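PDB 6HOX: binding domain (Hc) of Paraclostridial Mosquitocidal Protein 1, which forms the receptor-binding region of a clostridial neurotoxin that targets Anopheles mosquitoes, and probably serves in nerve-cell targeting. Local coordinates for residues A[256-260]-A[261-265]; A[375-378]-A[379-382]; A[415-418]-A[419-423]; A[424-427]-A[428-431]. All blocks are in the same frame, centred on the assembly; numbering follows the deposited sequence. Where two conformers were deposited one is given.

Contact 1 of 4, residues A[256-260]-A[261-265]; sequences PLEYN and KSYYM
Y263 reaches back across the loop that leads into the first strand of the beta-trefoil subdomain, and the backbone N of E258 donates a hydrogen bond of 2.9 Å to its OH. The amide lies at the ring edge, near the ring plane, where a phenol oxygen can accept, and the bond is fairly straight at 155°. Y263 puts its ring there with CG beside the backbone N (chi1 -75°), and the E258 side chain crosses it at about a right angle, the carboxylate plane turned 79° from the ring. L257, buried against I319 and F437, brings its CD1 to 3.7 Å from Y263 CE2, a contact neither squarely over the face nor at the edge. On one face of the ring lies K261 CG, offset toward the rim. From there the extended lysine chain, straight to its end, crosses the E258 side chain, whose carboxylate carbon meets K261 CD. The E258 OE2 to K261 NZ salt bridge is long, at 3.7 Å; the carboxylate has its stronger partner in K327, so E258 can serve two lysines. N260 turns the chain with positive phi, a conformation that asparagine tolerates well. Three waters fill in the polar links: one joins E258 O to K261 N, another joins E258 OE2 to K261 NZ, and the third donates to P256 O while accepting from both K261 NZ and, at 2.6 Å, Y263 OH.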
loop_
_atom_site.group_PDB
_atom_site.type_symbol
_atom_site.label_atom_id
_atom_site.label_comp_id
_atom_site.label_asym_id
_atom_site.label_seq_id
_atom_site.Cartn_x
_atom_site.Cartn_y
_atom_site.Cartn_z
ATOM N N PRO A 256 -3.534 8.804 -0.015
ATOM C CA PRO A 256 -4.811 9.421 -0.368
ATOM C C PRO A 256 -4.894 9.740 -1.869
ATOM O O PRO A 256 -3.930 10.218 -2.455
ATOM C CB PRO A 256 -4.846 10.678 0.503
ATOM C CG PRO A 256 -3.963 10.323 1.684
ATOM C CD PRO A 256 -2.840 9.509 1.077
ATOM N N LEU A 257 -6.044 9.423 -2.480
ATOM C CA LEU A 257 -6.287 9.694 -3.885
ATOM C C LEU A 257 -6.497 11.208 -4.033
ATOM O O LEU A 257 -7.159 11.816 -3.206
ATOM C CB LEU A 257 -7.512 8.893 -4.333
ATOM C CG LEU A 257 -7.814 8.915 -5.835
ATOM C CD1 LEU A 257 -6.714 8.217 -6.625
ATOM C CD2 LEU A 257 -9.159 8.262 -6.120
ATOM N N GLU A 258 -5.926 11.825 -5.064
ATOM C CA GLU A 258 -6.003 13.299 -5.182
ATOM C C GLU A 258 -6.631 13.741 -6.501
ATOM O O GLU A 258 -6.522 13.058 -7.508
ATOM C CB GLU A 258 -4.623 13.948 -5.112
ATOM C CG GLU A 258 -3.875 13.669 -3.817
ATOM C CD GLU A 258 -2.504 14.325 -3.770
ATOM O OE1 GLU A 258 -2.304 15.352 -4.482
ATOM O OE2 GLU A 258 -1.640 13.817 -3.021
ATOM N N TYR A 259 -7.196 14.952 -6.467
ATOM C CA TYR A 259 -7.647 15.670 -7.633
ATOM C C TYR A 259 -6.466 16.382 -8.289
ATOM O O TYR A 259 -5.508 16.755 -7.626
ATOM C CB TYR A 259 -8.707 16.712 -7.269
ATOM C CG TYR A 259 -10.036 16.140 -6.861
ATOM C CD1 TYR A 259 -10.811 15.471 -7.787
ATOM C CD2 TYR A 259 -10.528 16.276 -5.566
ATOM C CE1 TYR A 259 -12.040 14.935 -7.448
ATOM C CE2 TYR A 259 -11.755 15.731 -5.208
ATOM C CZ TYR A 259 -12.514 15.064 -6.159
ATOM O OH TYR A 259 -13.750 14.562 -5.872
ATOM N N ASN A 260 -6.570 16.554 -9.609
ATOM C CA ASN A 260 -5.647 17.370 -10.374
ATOM C C ASN A 260 -4.223 16.813 -10.252
ATOM O O ASN A 260 -3.258 17.573 -10.277
ATOM C CB ASN A 260 -5.722 18.839 -9.933
ATOM C CG ASN A 260 -5.006 19.774 -10.879
ATOM O OD1 ASN A 260 -5.082 19.597 -12.091
ATOM N ND2 ASN A 260 -4.265 20.731 -10.336
ATOM N N LYS A 261 -4.098 15.484 -10.194
ATOM C CA LYS A 261 -2.814 14.819 -10.097
ATOM C C LYS A 261 -2.707 13.748 -11.184
ATOM O O LYS A 261 -3.625 12.908 -11.329
ATOM C CB LYS A 261 -2.663 14.206 -8.711
ATOM C CG LYS A 261 -1.425 13.347 -8.498
ATOM C CD LYS A 261 -1.370 12.793 -7.095
ATOM C CE LYS A 261 -0.206 11.859 -6.890
ATOM N NZ LYS A 261 0.149 11.762 -5.460
ATOM N N SER A 262 -1.601 13.794 -11.948
ATOM C CA SER A 262 -1.385 12.874 -13.076
ATOM C C SER A 262 -1.246 11.437 -12.573
ATOM O O SER A 262 -0.404 11.146 -11.725
ATOM C CB SER A 262 -0.192 13.245 -13.915
ATOM O OG SER A 262 -0.555 14.263 -14.819
ATOM N N TYR A 263 -2.058 10.556 -13.154
ATOM C CA TYR A 263 -2.106 9.162 -12.764
ATOM C C TYR A 263 -2.089 8.280 -14.013
ATOM O O TYR A 263 -2.569 8.669 -15.065
ATOM C CB TYR A 263 -3.388 8.825 -11.994
ATOM C CG TYR A 263 -3.485 9.300 -10.567
ATOM C CD1 TYR A 263 -2.509 8.996 -9.624
ATOM C CD2 TYR A 263 -4.605 9.992 -10.138
ATOM C CE1 TYR A 263 -2.638 9.401 -8.302
ATOM C CE2 TYR A 263 -4.732 10.436 -8.828
ATOM C CZ TYR A 263 -3.755 10.120 -7.899
ATOM O OH TYR A 263 -3.892 10.555 -6.615
ATOM N N TYR A 264 -1.558 7.068 -13.851
ATOM C CA TYR A 264 -1.881 5.959 -14.717
ATOM C C TYR A 264 -3.098 5.254 -14.135
ATOM O O TYR A 264 -3.177 5.014 -12.925
ATOM C CB TYR A 264 -0.699 4.992 -14.856
ATOM C CG TYR A 264 0.572 5.671 -15.297
ATOM C CD1 TYR A 264 0.799 5.982 -16.627
ATOM C CD2 TYR A 264 1.542 6.025 -14.376
ATOM C CE1 TYR A 264 1.963 6.620 -17.026
ATOM C CE2 TYR A 264 2.710 6.669 -14.758
ATOM C CZ TYR A 264 2.918 6.978 -16.087
ATOM O OH TYR A 264 4.078 7.605 -16.459
ATOM N N MET A 265 -4.030 4.904 -15.013
ATOM C CA MET A 265 -5.260 4.294 -14.612
ATOM C C MET A 265 -5.229 2.851 -15.099
ATOM O O MET A 265 -4.980 2.616 -16.290
ATOM C CB MET A 265 -6.451 5.056 -15.202
ATOM C CG MET A 265 -7.791 4.497 -14.819
ATOM S SD MET A 265 -9.093 5.513 -15.507
ATOM C CE MET A 265 -10.513 4.724 -14.754
HETATM O O HOH W 1 -2.274 9.870 -4.732
HETATM O O HOH W 2 -6.057 13.337 -10.301
HETATM O O HOH W 3 0.695 14.093 -4.349
#

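Contact 2 of 4, residues A[375-378]-A[379-382]; sequences LQSN and DKYY
The Y382 ring carries K380 CB on one face, 3.7 Å above its plane and offset toward the rim, while Q376 CG comes to its edge, 4.2 Å from Y382 OH. The amide of Q376 is inclined to that ring by 38°, so the two flat groups are neither stacked nor perpendicular. They flank a type I beta turn from S377 to K380, in the loop joining strands 369-373 and 384-388 of the trefoil subdomain. The turn is closed by K380 N donating to S377 O, nearly straight at 169°, although the N-H arrives from above the carbonyl plane. N378 and D379 fill the two central positions; S377 opens the turn, and its short hydroxyl can donate and accept at once. S377 OG, held between the backbone N and the carbonyl carbon (chi1 46°), donates to D379 OD1 over a very short 2.5 Å and accepts from K380 NZ at 3.0 Å. Bends at chi2 and chi4 bring the lysine NZ to that hydroxyl, while K380 CG, placed by chi1 anti to the carbonyl carbon, lies against Q376 CB. N378 faces the other way, its side-chain amide donating to F244 O and accepting from K331. Q376 NE2 is engaged by Y422 OH, and its other amide atom is tied to the turn through water: a single molecule donates to Q376 OE1 at 2.7 Å and accepts from K380 NZ.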
loop_
_atom_site.group_PDB
_atom_site.type_symbol
_atom_site.label_atom_id
_atom_site.label_comp_id
_atom_site.label_asym_id
_atom_site.label_seq_id
_atom_site.Cartn_x
_atom_site.Cartn_y
_atom_site.Cartn_z
ATOM N N LEU A 375 -17.412 0.238 -2.816
ATOM C CA LEU A 375 -18.455 -0.711 -2.458
ATOM C C LEU A 375 -17.911 -1.811 -1.543
ATOM O O LEU A 375 -18.681 -2.608 -1.034
ATOM C CB LEU A 375 -19.037 -1.321 -3.739
ATOM C CG LEU A 375 -19.821 -0.363 -4.637
ATOM C CD1 LEU A 375 -20.242 -1.063 -5.918
ATOM C CD2 LEU A 375 -21.046 0.183 -3.920
ATOM N N GLN A 376 -16.587 -1.874 -1.393
ATOM C CA GLN A 376 -15.910 -2.765 -0.450
ATOM C C GLN A 376 -15.594 -1.928 0.803
ATOM O O GLN A 376 -16.310 -1.005 1.106
ATOM C CB GLN A 376 -14.697 -3.394 -1.147
ATOM C CG GLN A 376 -15.047 -4.219 -2.383
ATOM C CD GLN A 376 -15.939 -5.394 -2.051
ATOM O OE1 GLN A 376 -15.681 -6.142 -1.110
ATOM N NE2 GLN A 376 -17.007 -5.564 -2.820
ATOM N N SER A 377 -14.519 -2.232 1.525
ATOM C CA SER A 377 -14.158 -1.482 2.745
ATOM C C SER A 377 -13.155 -0.372 2.407
ATOM O O SER A 377 -12.545 -0.398 1.348
ATOM C CB SER A 377 -13.620 -2.421 3.762
ATOM O OG SER A 377 -12.690 -3.304 3.154
ATOM N N ASN A 378 -13.007 0.593 3.323
ATOM C CA ASN A 378 -12.187 1.802 3.125
ATOM C C ASN A 378 -10.696 1.479 2.977
ATOM O O ASN A 378 -9.937 2.333 2.504
ATOM C CB ASN A 378 -12.278 2.780 4.295
ATOM C CG ASN A 378 -13.560 3.581 4.337
ATOM O OD1 ASN A 378 -14.276 3.684 3.344
ATOM N ND2 ASN A 378 -13.838 4.167 5.491
ATOM N N ASP A 379 -10.279 0.278 3.400
ATOM C CA ASP A 379 -8.889 -0.113 3.369
ATOM C C ASP A 379 -8.428 -0.515 1.957
ATOM O O ASP A 379 -7.233 -0.650 1.728
ATOM C CB ASP A 379 -8.628 -1.257 4.352
ATOM C CG ASP A 379 -9.556 -2.431 4.122
ATOM O OD1 ASP A 379 -10.765 -2.274 4.363
ATOM O OD2 ASP A 379 -9.073 -3.453 3.626
ATOM N N LYS A 380 -9.357 -0.755 1.020
ATOM C CA LYS A 380 -8.976 -1.164 -0.352
ATOM C C LYS A 380 -8.258 -0.012 -1.071
ATOM O O LYS A 380 -8.583 1.160 -0.894
ATOM C CB LYS A 380 -10.223 -1.658 -1.087
ATOM C CG LYS A 380 -10.901 -2.831 -0.400
ATOM C CD LYS A 380 -9.918 -3.935 -0.086
ATOM C CE LYS A 380 -10.548 -5.295 0.161
ATOM N NZ LYS A 380 -11.730 -5.170 1.042
ATOM N N TYR A 381 -7.225 -0.357 -1.847
ATOM C CA TYR A 381 -6.413 0.636 -2.537
ATOM C C TYR A 381 -6.890 0.815 -3.980
ATOM O O TYR A 381 -6.181 1.391 -4.783
ATOM C CB TYR A 381 -4.938 0.235 -2.531
ATOM C CG TYR A 381 -4.276 0.291 -1.178
ATOM C CD1 TYR A 381 -4.934 0.772 -0.052
ATOM C CD2 TYR A 381 -2.979 -0.156 -1.013
ATOM C CE1 TYR A 381 -4.339 0.777 1.203
ATOM C CE2 TYR A 381 -2.368 -0.142 0.233
ATOM C CZ TYR A 381 -3.041 0.338 1.342
ATOM O OH TYR A 381 -2.437 0.368 2.575
ATOM N N TYR A 382 -8.073 0.279 -4.290
ATOM C CA TYR A 382 -8.748 0.467 -5.567
ATOM C C TYR A 382 -10.115 1.090 -5.287
ATOM O O TYR A 382 -10.537 1.167 -4.133
ATOM C CB TYR A 382 -8.888 -0.871 -6.291
ATOM C CG TYR A 382 -9.473 -1.982 -5.453
ATOM C CD1 TYR A 382 -10.841 -2.094 -5.244
ATOM C CD2 TYR A 382 -8.652 -2.925 -4.851
ATOM C CE1 TYR A 382 -11.374 -3.115 -4.467
ATOM C CE2 TYR A 382 -9.170 -3.958 -4.084
ATOM C CZ TYR A 382 -10.531 -4.050 -3.880
ATOM O OH TYR A 382 -11.026 -5.071 -3.113
HETATM O O HOH W 4 -14.422 -5.854 1.210
HETATM O O HOH W 5 -11.138 2.872 -0.366
#

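Contact 3 of 4, residues A[415-418]-A[419-423]; sequences SGWY and LDNYK
W417 and N421 meet one turn apart on helix 416-420, a short helix at the end of strand 409-415 whose i to i+4 bonds run from L419 N to S415 O, D420 N to G416 O and N421 N to W417 O. S415 is the N-cap: its OG accepts from Y418 N at 2.9 Å, nearly straight at 162°, as a short serine hydroxyl can readily do for the first turn. The same oxygen sits over one face of the Y418 ring, toward its rim. Y418 itself turns away into the fold, where its OH meets K432 and its ring lies against L425. The apolar L419 packs on L395 and R386 of strands 394-398 and 384-388. W417 has CG anti to the backbone N (chi1 -177°), which swings the indole back beneath N421: the end of the asparagine amide sits over the centre of one indole face, about 3.1 Å above it, with the two planes 38° apart. N421 is the first residue to leave helical geometry, as asparagine often does at a helix end, and its CB packs 3.4 Å from W417 O.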
loop_
_atom_site.group_PDB
_atom_site.type_symbol
_atom_site.label_atom_id
_atom_site.label_comp_id
_atom_site.label_asym_id
_atom_site.label_seq_id
_atom_site.Cartn_x
_atom_site.Cartn_y
_atom_site.Cartn_z
ATOM N N SER A 415 -21.382 -1.235 -17.325
ATOM C CA SER A 415 -22.100 -2.510 -17.101
ATOM C C SER A 415 -23.286 -2.296 -16.157
ATOM O O SER A 415 -23.107 -2.108 -14.953
ATOM C CB SER A 415 -21.209 -3.610 -16.554
ATOM O OG SER A 415 -21.988 -4.770 -16.218
ATOM N N GLY A 416 -24.492 -2.344 -16.734
ATOM C CA GLY A 416 -25.742 -2.335 -15.984
ATOM C C GLY A 416 -25.897 -3.609 -15.178
ATOM O O GLY A 416 -26.336 -3.560 -14.049
ATOM N N TRP A 417 -25.470 -4.744 -15.749
ATOM C CA TRP A 417 -25.556 -6.045 -15.067
ATOM C C TRP A 417 -24.710 -6.046 -13.782
ATOM O O TRP A 417 -25.164 -6.491 -12.750
ATOM C CB TRP A 417 -25.138 -7.193 -15.989
ATOM C CG TRP A 417 -25.302 -8.524 -15.326
ATOM C CD1 TRP A 417 -24.323 -9.306 -14.793
ATOM C CD2 TRP A 417 -26.537 -9.208 -15.086
ATOM N NE1 TRP A 417 -24.870 -10.423 -14.227
ATOM C CE2 TRP A 417 -26.225 -10.393 -14.387
ATOM C CE3 TRP A 417 -27.878 -8.921 -15.361
ATOM C CZ2 TRP A 417 -27.200 -11.300 -13.980
ATOM C CZ3 TRP A 417 -28.843 -9.813 -14.951
ATOM C CH2 TRP A 417 -28.506 -10.993 -14.279
ATOM N N TYR A 418 -23.466 -5.580 -13.872
ATOM C CA TYR A 418 -22.570 -5.565 -12.699
ATOM C C TYR A 418 -23.121 -4.617 -11.638
ATOM O O TYR A 418 -23.024 -4.894 -10.446
ATOM C CB TYR A 418 -21.142 -5.179 -13.079
ATOM C CG TYR A 418 -20.454 -6.159 -13.986
ATOM C CD1 TYR A 418 -20.973 -7.428 -14.189
ATOM C CD2 TYR A 418 -19.281 -5.825 -14.643
ATOM C CE1 TYR A 418 -20.361 -8.328 -15.036
ATOM C CE2 TYR A 418 -18.662 -6.717 -15.506
ATOM C CZ TYR A 418 -19.201 -7.978 -15.690
ATOM O OH TYR A 418 -18.630 -8.890 -16.522
ATOM N N LEU A 419 -23.683 -3.496 -12.073
ATOM C CA LEU A 419 -24.261 -2.558 -11.119
ATOM C C LEU A 419 -25.394 -3.238 -10.344
ATOM O O LEU A 419 -25.350 -3.287 -9.121
ATOM C CB LEU A 419 -24.770 -1.319 -11.848
ATOM C CG LEU A 419 -25.474 -0.291 -10.964
ATOM C CD1 LEU A 419 -24.517 0.288 -9.923
ATOM C CD2 LEU A 419 -26.055 0.822 -11.823
ATOM N N ASP A 420 -26.390 -3.770 -11.063
ATOM C CA ASP A 420 -27.605 -4.275 -10.421
ATOM C C ASP A 420 -27.325 -5.543 -9.600
ATOM O O ASP A 420 -28.013 -5.788 -8.622
ATOM C CB ASP A 420 -28.711 -4.582 -11.440
ATOM C CG ASP A 420 -29.210 -3.376 -12.219
ATOM O OD1 ASP A 420 -28.978 -2.230 -11.758
ATOM O OD2 ASP A 420 -29.789 -3.590 -13.310
ATOM N N ASN A 421 -26.302 -6.321 -9.971
ATOM C CA ASN A 421 -26.004 -7.598 -9.295
ATOM C C ASN A 421 -24.659 -7.537 -8.545
ATOM O O ASN A 421 -24.036 -8.561 -8.273
ATOM C CB ASN A 421 -26.039 -8.729 -10.323
ATOM C CG ASN A 421 -27.404 -8.862 -10.961
ATOM O OD1 ASN A 421 -27.610 -8.395 -12.088
ATOM N ND2 ASN A 421 -28.344 -9.423 -10.218
ATOM N N TYR A 422 -24.218 -6.339 -8.168
ATOM C CA TYR A 422 -22.863 -6.191 -7.632
ATOM C C TYR A 422 -22.599 -7.189 -6.499
ATOM O O TYR A 422 -21.562 -7.859 -6.486
ATOM C CB TYR A 422 -22.600 -4.783 -7.104
ATOM C CG TYR A 422 -21.178 -4.622 -6.638
ATOM C CD1 TYR A 422 -20.143 -4.562 -7.555
ATOM C CD2 TYR A 422 -20.855 -4.598 -5.289
ATOM C CE1 TYR A 422 -18.823 -4.430 -7.150
ATOM C CE2 TYR A 422 -19.541 -4.479 -4.867
ATOM C CZ TYR A 422 -18.520 -4.395 -5.800
ATOM O OH TYR A 422 -17.220 -4.260 -5.417
ATOM N N LYS A 423 -23.550 -7.286 -5.563
ATOM C CA LYS A 423 -23.345 -8.015 -4.313
ATOM C C LYS A 423 -23.087 -9.506 -4.572
ATOM O O LYS A 423 -22.498 -10.160 -3.734
ATOM C CB LYS A 423 -24.550 -7.819 -3.387
ATOM C CG LYS A 423 -24.672 -6.404 -2.844
ATOM C CD LYS A 423 -25.907 -6.127 -2.017
ATOM C CE LYS A 423 -26.077 -4.640 -1.770
ATOM N NZ LYS A 423 -26.501 -4.343 -0.380
#

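Contact 4 of 4, residues A[424-427]-A[428-431]; sequences TLDL and KKHT
Helix 427-432, just before strand 435-438 of the trefoil subdomain, begins with an N-cap at D426, whose side chain takes up an amide of the first turn. D426 OD1 accepts from K429 N at 3.2 Å, met nearly along its C-O axis. The carboxylate gets there by placing CG between the backbone N and the carbonyl carbon (chi1 57°), which turns it over the start of the helix; a short acidic chain is a classic choice for this place. Its other oxygen, D426 OD2, lies 3.1 Å from K429 CE and forms a long salt bridge to K429 NZ at 3.7 Å, the lysine bending at chi3 and chi4 to stay beside it. Behind the cap, H430 N donates to D426 O at 3.0 Å in an almost linear bond of 176°. At the next residue, L427 O takes two donors from T431: the backbone N at 2.9 Å, and the hydroxyl OG1, which reaches the oxygen from above the carbonyl plane. Threonine can do this because its OG1 lies beside its own backbone N. L425 supplies the apolar side. Its CB sits over one face of the H430 imidazole in a CH-pi contact, 3.9 Å from the ring centroid, while its CD2 touches K429 CD and the leucine leans on Y418. H430 is modelled in two conformers; in the one described, NE2 is bonded to Y422 O, which would help to hold the ring turned against L425. The D426 carboxylate thus meets one amide N-H and, more distantly, the ammonium of K429, which probably favours its charged form.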
loop_
_atom_site.group_PDB
_atom_site.type_symbol
_atom_site.label_atom_id
_atom_site.label_comp_id
_atom_site.label_asym_id
_atom_site.label_seq_id
_atom_site.Cartn_x
_atom_site.Cartn_y
_atom_site.Cartn_z
ATOM N N THR A 424 -23.510 -10.030 -5.728
ATOM C CA THR A 424 -23.455 -11.468 -5.989
ATOM C C THR A 424 -22.375 -11.839 -7.019
ATOM O O THR A 424 -22.239 -13.010 -7.342
ATOM C CB THR A 424 -24.833 -11.975 -6.439
ATOM O OG1 THR A 424 -25.172 -11.372 -7.691
ATOM C CG2 THR A 424 -25.906 -11.716 -5.404
ATOM N N LEU A 425 -21.612 -10.861 -7.525
ATOM C CA LEU A 425 -20.702 -11.102 -8.638
ATOM C C LEU A 425 -19.640 -12.118 -8.224
ATOM O O LEU A 425 -19.180 -12.099 -7.092
ATOM C CB LEU A 425 -20.022 -9.797 -9.059
ATOM C CG LEU A 425 -20.918 -8.739 -9.701
ATOM C CD1 LEU A 425 -20.144 -7.464 -9.939
ATOM C CD2 LEU A 425 -21.510 -9.239 -11.004
ATOM N N ASP A 426 -19.234 -12.958 -9.175
ATOM C CA ASP A 426 -18.078 -13.824 -8.996
ATOM C C ASP A 426 -16.797 -12.978 -8.989
ATOM O O ASP A 426 -16.776 -11.808 -9.409
ATOM C CB ASP A 426 -18.037 -14.949 -10.032
ATOM C CG ASP A 426 -18.035 -14.506 -11.483
ATOM O OD1 ASP A 426 -17.150 -13.722 -11.876
ATOM O OD2 ASP A 426 -18.910 -14.986 -12.224
ATOM N N LEU A 427 -15.720 -13.595 -8.498
ATOM C CA LEU A 427 -14.444 -12.920 -8.250
ATOM C C LEU A 427 -13.939 -12.189 -9.503
ATOM O O LEU A 427 -13.489 -11.064 -9.395
ATOM C CB LEU A 427 -13.417 -13.961 -7.791
ATOM C CG LEU A 427 -12.069 -13.393 -7.341
ATOM C CD1 LEU A 427 -12.224 -12.537 -6.094
ATOM C CD2 LEU A 427 -11.063 -14.509 -7.091
ATOM N N LYS A 428 -13.995 -12.846 -10.667
ATOM C CA LYS A 428 -13.483 -12.306 -11.931
ATOM C C LYS A 428 -14.197 -10.985 -12.268
ATOM O O LYS A 428 -13.567 -10.017 -12.691
ATOM C CB LYS A 428 -13.668 -13.343 -13.043
ATOM C CG LYS A 428 -13.209 -12.917 -14.433
ATOM C CD LYS A 428 -14.056 -13.470 -15.579
ATOM C CE LYS A 428 -15.456 -12.882 -15.627
ATOM N NZ LYS A 428 -16.128 -13.100 -16.930
ATOM N N LYS A 429 -15.521 -10.945 -12.071
ATOM C CA LYS A 429 -16.324 -9.787 -12.431
ATOM C C LYS A 429 -16.054 -8.657 -11.444
ATOM O O LYS A 429 -15.910 -7.527 -11.867
ATOM C CB LYS A 429 -17.807 -10.150 -12.473
ATOM C CG LYS A 429 -18.174 -11.032 -13.651
ATOM C CD LYS A 429 -19.635 -11.362 -13.711
ATOM C CE LYS A 429 -19.905 -12.778 -14.178
ATOM N NZ LYS A 429 -19.134 -13.126 -15.390
ATOM N N HIS A 430 -16.011 -8.982 -10.146
ATOM C CA HIS A 430 -15.578 -8.019 -9.121
ATOM C C HIS A 430 -14.238 -7.416 -9.555
ATOM O O HIS A 430 -14.106 -6.205 -9.569
ATOM C CB HIS A 430 -15.508 -8.621 -7.701
ATOM C CG HIS A 430 -16.771 -8.519 -6.905
ATOM N ND1 HIS A 430 -17.072 -9.398 -5.878
ATOM C CD2 HIS A 430 -17.823 -7.675 -6.990
ATOM C CE1 HIS A 430 -18.251 -9.099 -5.366
ATOM N NE2 HIS A 430 -18.733 -8.042 -6.029
ATOM N N THR A 431 -13.272 -8.265 -9.945
ATOM C CA THR A 431 -11.920 -7.851 -10.344
ATOM C C THR A 431 -11.978 -6.838 -11.510
ATOM O O THR A 431 -11.269 -5.834 -11.477
ATOM C CB THR A 431 -11.052 -9.091 -10.638
ATOM O OG1 THR A 431 -10.869 -9.854 -9.441
ATOM C CG2 THR A 431 -9.674 -8.764 -11.157
#

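How the contacts relate
All four contacts belong to the C-terminal, trefoil half of the receptor-binding region and follow one another along the chain. Contact 1 leads into strand 263-267, contact 2 joins strands 369-373 and 384-388, and contacts 3 and 4 lie on the successive short helices 416-420 and 427-432. These last two are closest, with centres about 10 Å apart, and Y418 packs on K429. Contact 1 touches none of the others; its centre is about 16 Å from that of contact 2 and about 25 Å from that of contact 4. Y422 is the meeting point of contacts 2 to 4: its ring meets L375, its OH Q376 NE2 and its O H430 NE2, bringing together the 375-382 loop and the helical connection between strands 409-415 and 435-438.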